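Local coordinates for zinc chaperone AztD (Citrobacter koseri, PDB 6CMK), which acts as a periplasmic zinc chaperone, binding zinc ions and handing one directly to the solute-binding protein AztC of the AztABCD transport system, at residues Phe225-Thr237 and Ala242-Leu254. Residues are numbered along the deposited sequence; the frame is centred on the assembly and turned at random. Where two conformers were deposited one is given.
With EDO (1,2-ethanediol), chain K.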
loop_
_atom_site.group_PDB
_atom_site.type_symbol
_atom_site.label_atom_id
_atom_site.label_comp_id
_atom_site.label_asym_id
_atom_site.label_seq_id
_atom_site.Cartn_x
_atom_site.Cartn_y
_atom_site.Cartn_z
ATOM N N PHE B 225 5.717 -14.420 -6.395
ATOM C CA PHE B 225 5.434 -14.500 -7.818
ATOM C C PHE B 225 5.366 -15.962 -8.232
ATOM O O PHE B 225 6.154 -16.789 -7.765
ATOM C CB PHE B 225 6.493 -13.759 -8.642
ATOM C CG PHE B 225 5.998 -13.340 -9.980
ATOM C CD1 PHE B 225 6.091 -14.200 -11.057
ATOM C CD2 PHE B 225 5.406 -12.099 -10.157
ATOM C CE1 PHE B 225 5.607 -13.836 -12.278
ATOM C CE2 PHE B 225 4.922 -11.722 -11.385
ATOM C CZ PHE B 225 5.021 -12.600 -12.451
ATOM N N ALA B 226 4.424 -16.286 -9.109
ATOM C CA ALA B 226 4.209 -17.669 -9.511
ATOM C C ALA B 226 4.388 -17.843 -11.013
ATOM O O ALA B 226 3.945 -17.007 -11.801
ATOM C CB ALA B 226 2.816 -18.145 -9.110
ATOM N N LEU B 227 5.040 -18.944 -11.387
ATOM C CA LEU B 227 5.142 -19.409 -12.765
ATOM C C LEU B 227 4.592 -20.827 -12.796
ATOM O O LEU B 227 4.970 -21.656 -11.964
ATOM C CB LEU B 227 6.596 -19.388 -13.267
ATOM C CG LEU B 227 7.397 -18.088 -13.099
ATOM C CD1 LEU B 227 8.841 -18.308 -13.530
ATOM C CD2 LEU B 227 6.774 -16.952 -13.887
ATOM N N SER B 228 3.709 -21.112 -13.742
ATOM C CA SER B 228 3.067 -22.417 -13.799
ATOM C C SER B 228 3.675 -23.276 -14.900
ATOM O O SER B 228 4.133 -22.774 -15.928
ATOM C CB SER B 228 1.563 -22.270 -14.025
ATOM O OG SER B 228 1.290 -21.385 -15.087
ATOM N N CYS B 229 3.671 -24.584 -14.670
ATOM C CA CYS B 229 4.175 -25.527 -15.656
ATOM C C CYS B 229 3.423 -26.847 -15.493
ATOM O O CYS B 229 2.393 -26.916 -14.814
ATOM C CB CYS B 229 5.691 -25.681 -15.507
ATOM S SG CYS B 229 6.168 -26.773 -14.191
ATOM N N GLU B 230 3.938 -27.903 -16.130
ATOM C CA GLU B 230 3.234 -29.185 -16.141
ATOM C C GLU B 230 3.265 -29.899 -14.792
ATOM O O GLU B 230 2.385 -30.724 -14.529
ATOM C CB GLU B 230 3.823 -30.084 -17.234
ATOM C CG GLU B 230 3.703 -29.478 -18.625
ATOM C CD GLU B 230 4.466 -30.248 -19.697
ATOM O OE1 GLU B 230 5.247 -31.165 -19.360
ATOM O OE2 GLU B 230 4.280 -29.925 -20.887
ATOM N N THR B 231 4.236 -29.605 -13.924
ATOM C CA THR B 231 4.353 -30.309 -12.650
ATOM C C THR B 231 3.825 -29.525 -11.453
ATOM O O THR B 231 3.612 -30.123 -10.395
ATOM C CB THR B 231 5.816 -30.676 -12.369
ATOM O OG1 THR B 231 6.622 -29.489 -12.322
ATOM C CG2 THR B 231 6.348 -31.615 -13.437
ATOM N N GLY B 232 3.609 -28.227 -11.584
ATOM C CA GLY B 232 3.247 -27.422 -10.428
ATOM C C GLY B 232 3.508 -25.953 -10.705
ATOM O O GLY B 232 3.503 -25.514 -11.857
ATOM N N LEU B 233 3.727 -25.207 -9.625
ATOM C CA LEU B 233 4.072 -23.798 -9.705
ATOM C C LEU B 233 5.462 -23.583 -9.131
ATOM O O LEU B 233 5.832 -24.204 -8.131
ATOM C CB LEU B 233 3.080 -22.914 -8.923
ATOM C CG LEU B 233 1.582 -23.146 -9.130
ATOM C CD1 LEU B 233 0.759 -22.112 -8.360
ATOM C CD2 LEU B 233 1.206 -23.121 -10.599
ATOM N N LEU B 234 6.223 -22.707 -9.772
ATOM C CA LEU B 234 7.419 -22.145 -9.173
ATOM C C LEU B 234 6.975 -20.907 -8.415
ATOM O O LEU B 234 6.220 -20.091 -8.952
ATOM C CB LEU B 234 8.460 -21.778 -10.225
ATOM C CG LEU B 234 9.019 -22.903 -11.087
ATOM C CD1 LEU B 234 10.039 -22.327 -12.039
ATOM C CD2 LEU B 234 9.645 -24.009 -10.254
ATOM N N LEU B 235 7.410 -20.786 -7.166
ATOM C CA LEU B 235 7.045 -19.668 -6.314
ATOM C C LEU B 235 8.318 -18.916 -5.977
ATOM O O LEU B 235 9.294 -19.528 -5.540
ATOM C CB LEU B 235 6.347 -20.145 -5.039
ATOM C CG LEU B 235 5.014 -20.858 -5.275
ATOM C CD1 LEU B 235 4.416 -21.358 -3.981
ATOM C CD2 LEU B 235 4.028 -19.943 -5.989
ATOM N N ILE B 236 8.310 -17.605 -6.204
ATOM C CA ILE B 236 9.510 -16.774 -6.108
ATOM C C ILE B 236 9.292 -15.700 -5.052
ATOM O O ILE B 236 8.254 -15.035 -5.039
ATOM C CB ILE B 236 9.854 -16.110 -7.459
ATOM C CG1 ILE B 236 9.815 -17.131 -8.611
ATOM C CG2 ILE B 236 11.231 -15.442 -7.399
ATOM C CD1 ILE B 236 9.771 -16.476 -9.971
ATOM N N THR B 237 10.294 -15.508 -4.193
ATOM C CA THR B 237 10.327 -14.405 -3.239
ATOM C C THR B 237 11.734 -13.831 -3.221
ATOM O O THR B 237 12.698 -14.517 -3.564
ATOM C CB THR B 237 9.979 -14.844 -1.817
ATOM O OG1 THR B 237 10.862 -15.897 -1.430
ATOM C CG2 THR B 237 8.543 -15.330 -1.717
ATOM N N ALA B 242 19.656 -12.816 -3.224
ATOM C CA ALA B 242 19.105 -13.196 -4.504
ATOM C C ALA B 242 17.702 -13.758 -4.301
ATOM O O ALA B 242 17.381 -14.271 -3.225
ATOM C CB ALA B 242 19.990 -14.229 -5.189
ATOM N N PRO B 243 16.837 -13.651 -5.306
ATOM C CA PRO B 243 15.521 -14.290 -5.200
ATOM C C PRO B 243 15.667 -15.784 -4.971
ATOM O O PRO B 243 16.678 -16.398 -5.339
ATOM C CB PRO B 243 14.846 -13.986 -6.543
ATOM C CG PRO B 243 15.808 -13.273 -7.375
ATOM C CD PRO B 243 17.037 -12.943 -6.579
ATOM N N VAL B 244 14.650 -16.361 -4.329
ATOM C CA VAL B 244 14.601 -17.782 -4.013
ATOM C C VAL B 244 13.407 -18.400 -4.729
ATOM O O VAL B 244 12.274 -17.924 -4.588
ATOM C CB VAL B 244 14.509 -18.023 -2.496
ATOM C CG1 VAL B 244 14.393 -19.515 -2.196
ATOM C CG2 VAL B 244 15.722 -17.425 -1.793
ATOM N N ILE B 245 13.663 -19.478 -5.470
ATOM C CA ILE B 245 12.639 -20.206 -6.214
ATOM C C ILE B 245 12.357 -21.514 -5.487
ATOM O O ILE B 245 13.282 -22.287 -5.205
ATOM C CB ILE B 245 13.085 -20.495 -7.660
ATOM C CG1 ILE B 245 13.444 -19.212 -8.412
ATOM C CG2 ILE B 245 11.998 -21.269 -8.412
ATOM C CD1 ILE B 245 14.137 -19.477 -9.745
ATOM N N ARG B 246 11.087 -21.785 -5.215
ATOM C CA ARG B 246 10.692 -23.096 -4.734
ATOM C C ARG B 246 9.608 -23.654 -5.646
ATOM O O ARG B 246 8.896 -22.914 -6.325
ATOM C CB ARG B 246 10.210 -23.048 -3.279
ATOM C CG ARG B 246 8.900 -22.322 -3.028
ATOM C CD ARG B 246 8.449 -22.558 -1.590
ATOM N NE ARG B 246 7.163 -21.937 -1.269
ATOM C CZ ARG B 246 6.036 -22.597 -1.001
ATOM N NH1 ARG B 246 5.995 -23.924 -1.006
ATOM N NH2 ARG B 246 4.932 -21.917 -0.716
ATOM N N HIS B 247 9.500 -24.975 -5.667
ATOM C CA HIS B 247 8.525 -25.657 -6.508
ATOM C C HIS B 247 7.399 -26.186 -5.640
ATOM O O HIS B 247 7.649 -26.865 -4.638
ATOM C CB HIS B 247 9.165 -26.806 -7.290
ATOM C CG HIS B 247 8.207 -27.530 -8.187
ATOM N ND1 HIS B 247 7.679 -28.763 -7.873
ATOM C CD2 HIS B 247 7.684 -27.192 -9.389
ATOM C CE1 HIS B 247 6.874 -29.156 -8.845
ATOM N NE2 HIS B 247 6.859 -28.220 -9.778
ATOM N N LEU B 248 6.166 -25.861 -6.019
ATOM C CA LEU B 248 4.978 -26.389 -5.367
ATOM C C LEU B 248 4.263 -27.318 -6.344
ATOM O O LEU B 248 3.619 -26.836 -7.289
ATOM C CB LEU B 248 4.057 -25.252 -4.925
ATOM C CG LEU B 248 2.709 -25.663 -4.326
ATOM C CD1 LEU B 248 2.915 -26.493 -3.068
ATOM C CD2 LEU B 248 1.877 -24.420 -4.044
ATOM N N PRO B 249 4.354 -28.632 -6.188
ATOM C CA PRO B 249 3.675 -29.521 -7.140
ATOM C C PRO B 249 2.169 -29.465 -6.973
ATOM O O PRO B 249 1.652 -29.209 -5.884
ATOM C CB PRO B 249 4.222 -30.911 -6.796
ATOM C CG PRO B 249 4.726 -30.807 -5.412
ATOM C CD PRO B 249 5.115 -29.377 -5.171
ATOM N N TYR B 250 1.459 -29.697 -8.081
ATOM C CA TYR B 250 0.010 -29.803 -8.010
ATOM C C TYR B 250 -0.376 -30.854 -6.980
ATOM O O TYR B 250 0.194 -31.948 -6.944
ATOM C CB TYR B 250 -0.583 -30.176 -9.371
ATOM C CG TYR B 250 -0.339 -29.132 -10.433
ATOM C CD1 TYR B 250 -0.884 -27.864 -10.317
ATOM C CD2 TYR B 250 0.442 -29.407 -11.542
ATOM C CE1 TYR B 250 -0.659 -26.896 -11.274
ATOM C CE2 TYR B 250 0.669 -28.448 -12.508
ATOM C CZ TYR B 250 0.121 -27.192 -12.373
ATOM O OH TYR B 250 0.348 -26.224 -13.331
ATOM N N ALA B 251 -1.354 -30.509 -6.144
ATOM C CA ALA B 251 -1.873 -31.438 -5.151
ATOM C C ALA B 251 -2.268 -32.757 -5.798
ATOM O O ALA B 251 -2.803 -32.791 -6.911
ATOM C CB ALA B 251 -3.076 -30.822 -4.436
ATOM N N LYS B 252 -2.003 -33.850 -5.080
ATOM C CA LYS B 252 -2.330 -35.183 -5.560
ATOM C C LYS B 252 -3.827 -35.441 -5.545
ATOM O O LYS B 252 -4.287 -36.403 -6.170
ATOM C CB LYS B 252 -1.604 -36.218 -4.701
ATOM C CG LYS B 252 -0.091 -36.055 -4.709
ATOM C CD LYS B 252 0.500 -36.410 -6.056
ATOM C CE LYS B 252 0.612 -37.906 -6.200
ATOM N NZ LYS B 252 0.715 -38.324 -7.625
ATOM N N THR B 253 -4.586 -34.603 -4.843
ATOM C CA THR B 253 -6.039 -34.661 -4.831
ATOM C C THR B 253 -6.664 -34.043 -6.072
ATOM O O THR B 253 -7.883 -34.140 -6.240
ATOM C CB THR B 253 -6.567 -33.939 -3.595
ATOM O OG1 THR B 253 -6.031 -32.611 -3.555
ATOM C CG2 THR B 253 -6.165 -34.688 -2.335
ATOM N N LEU B 254 -5.873 -33.407 -6.932
ATOM C CA LEU B 254 -6.437 -32.835 -8.142
ATOM C C LEU B 254 -6.544 -33.889 -9.236
ATOM O O LEU B 254 -5.747 -34.830 -9.284
ATOM C CB LEU B 254 -5.579 -31.689 -8.648
ATOM C CG LEU B 254 -5.569 -30.425 -7.798
ATOM C CD1 LEU B 254 -4.494 -29.491 -8.307
ATOM C CD2 LEU B 254 -6.926 -29.745 -7.822
HETATM C C1 EDO K . -1.309 -34.873 -9.901
HETATM O O1 EDO K . -1.784 -33.756 -9.142
HETATM C C2 EDO K . -0.155 -34.426 -10.791
HETATM O O2 EDO K . -0.420 -34.808 -12.145
HETATM O O HOH W 1 10.290 -18.509 -2.502
#
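The outer hairpin of a beta-propeller blade, strands 232-237 and 244-249, shows how an antiparallel ladder can be extended at one end by side-chain contacts. Three hydrogen-bonded pairs, L233 with L248, L235 with R246 and T237 with V244, alternate with non-hydrogen-bonded ones; L248 N to L233 O, 2.7 Å, is almost straight at 178°. Beyond the ladder, Y250 folds back over the turn before strand 232-237. Its OH gives a 2.6 Å hydrogen bond to C229 O, while G232 CA lies over one ring face, 3.6 Å from the centroid, in a CH-pi contact. H247 NE2 hydrogen-bonds T231 OG1 at 2.9 Å, the ring swung toward the start of strand 232-237 by a chi1 of -179° that puts CG opposite the backbone N; L234 CD2 touches the edge of the same imidazole. On the sheet face that carries L233, L235 and L248, L235 CD1 lies over one face of the R246 guanidinium, toward its rim, 3.4 Å from NH2, and also packs against L248 CD2. Strand 224-228 continues the sheet inward, and C229 is disulfide-bonded to C212. The L234 and I245 face packs on strand 195-200 of one neighbouring blade, whereas L233, L248 and Y250 meet strands 279-283 and 291-295 of the next.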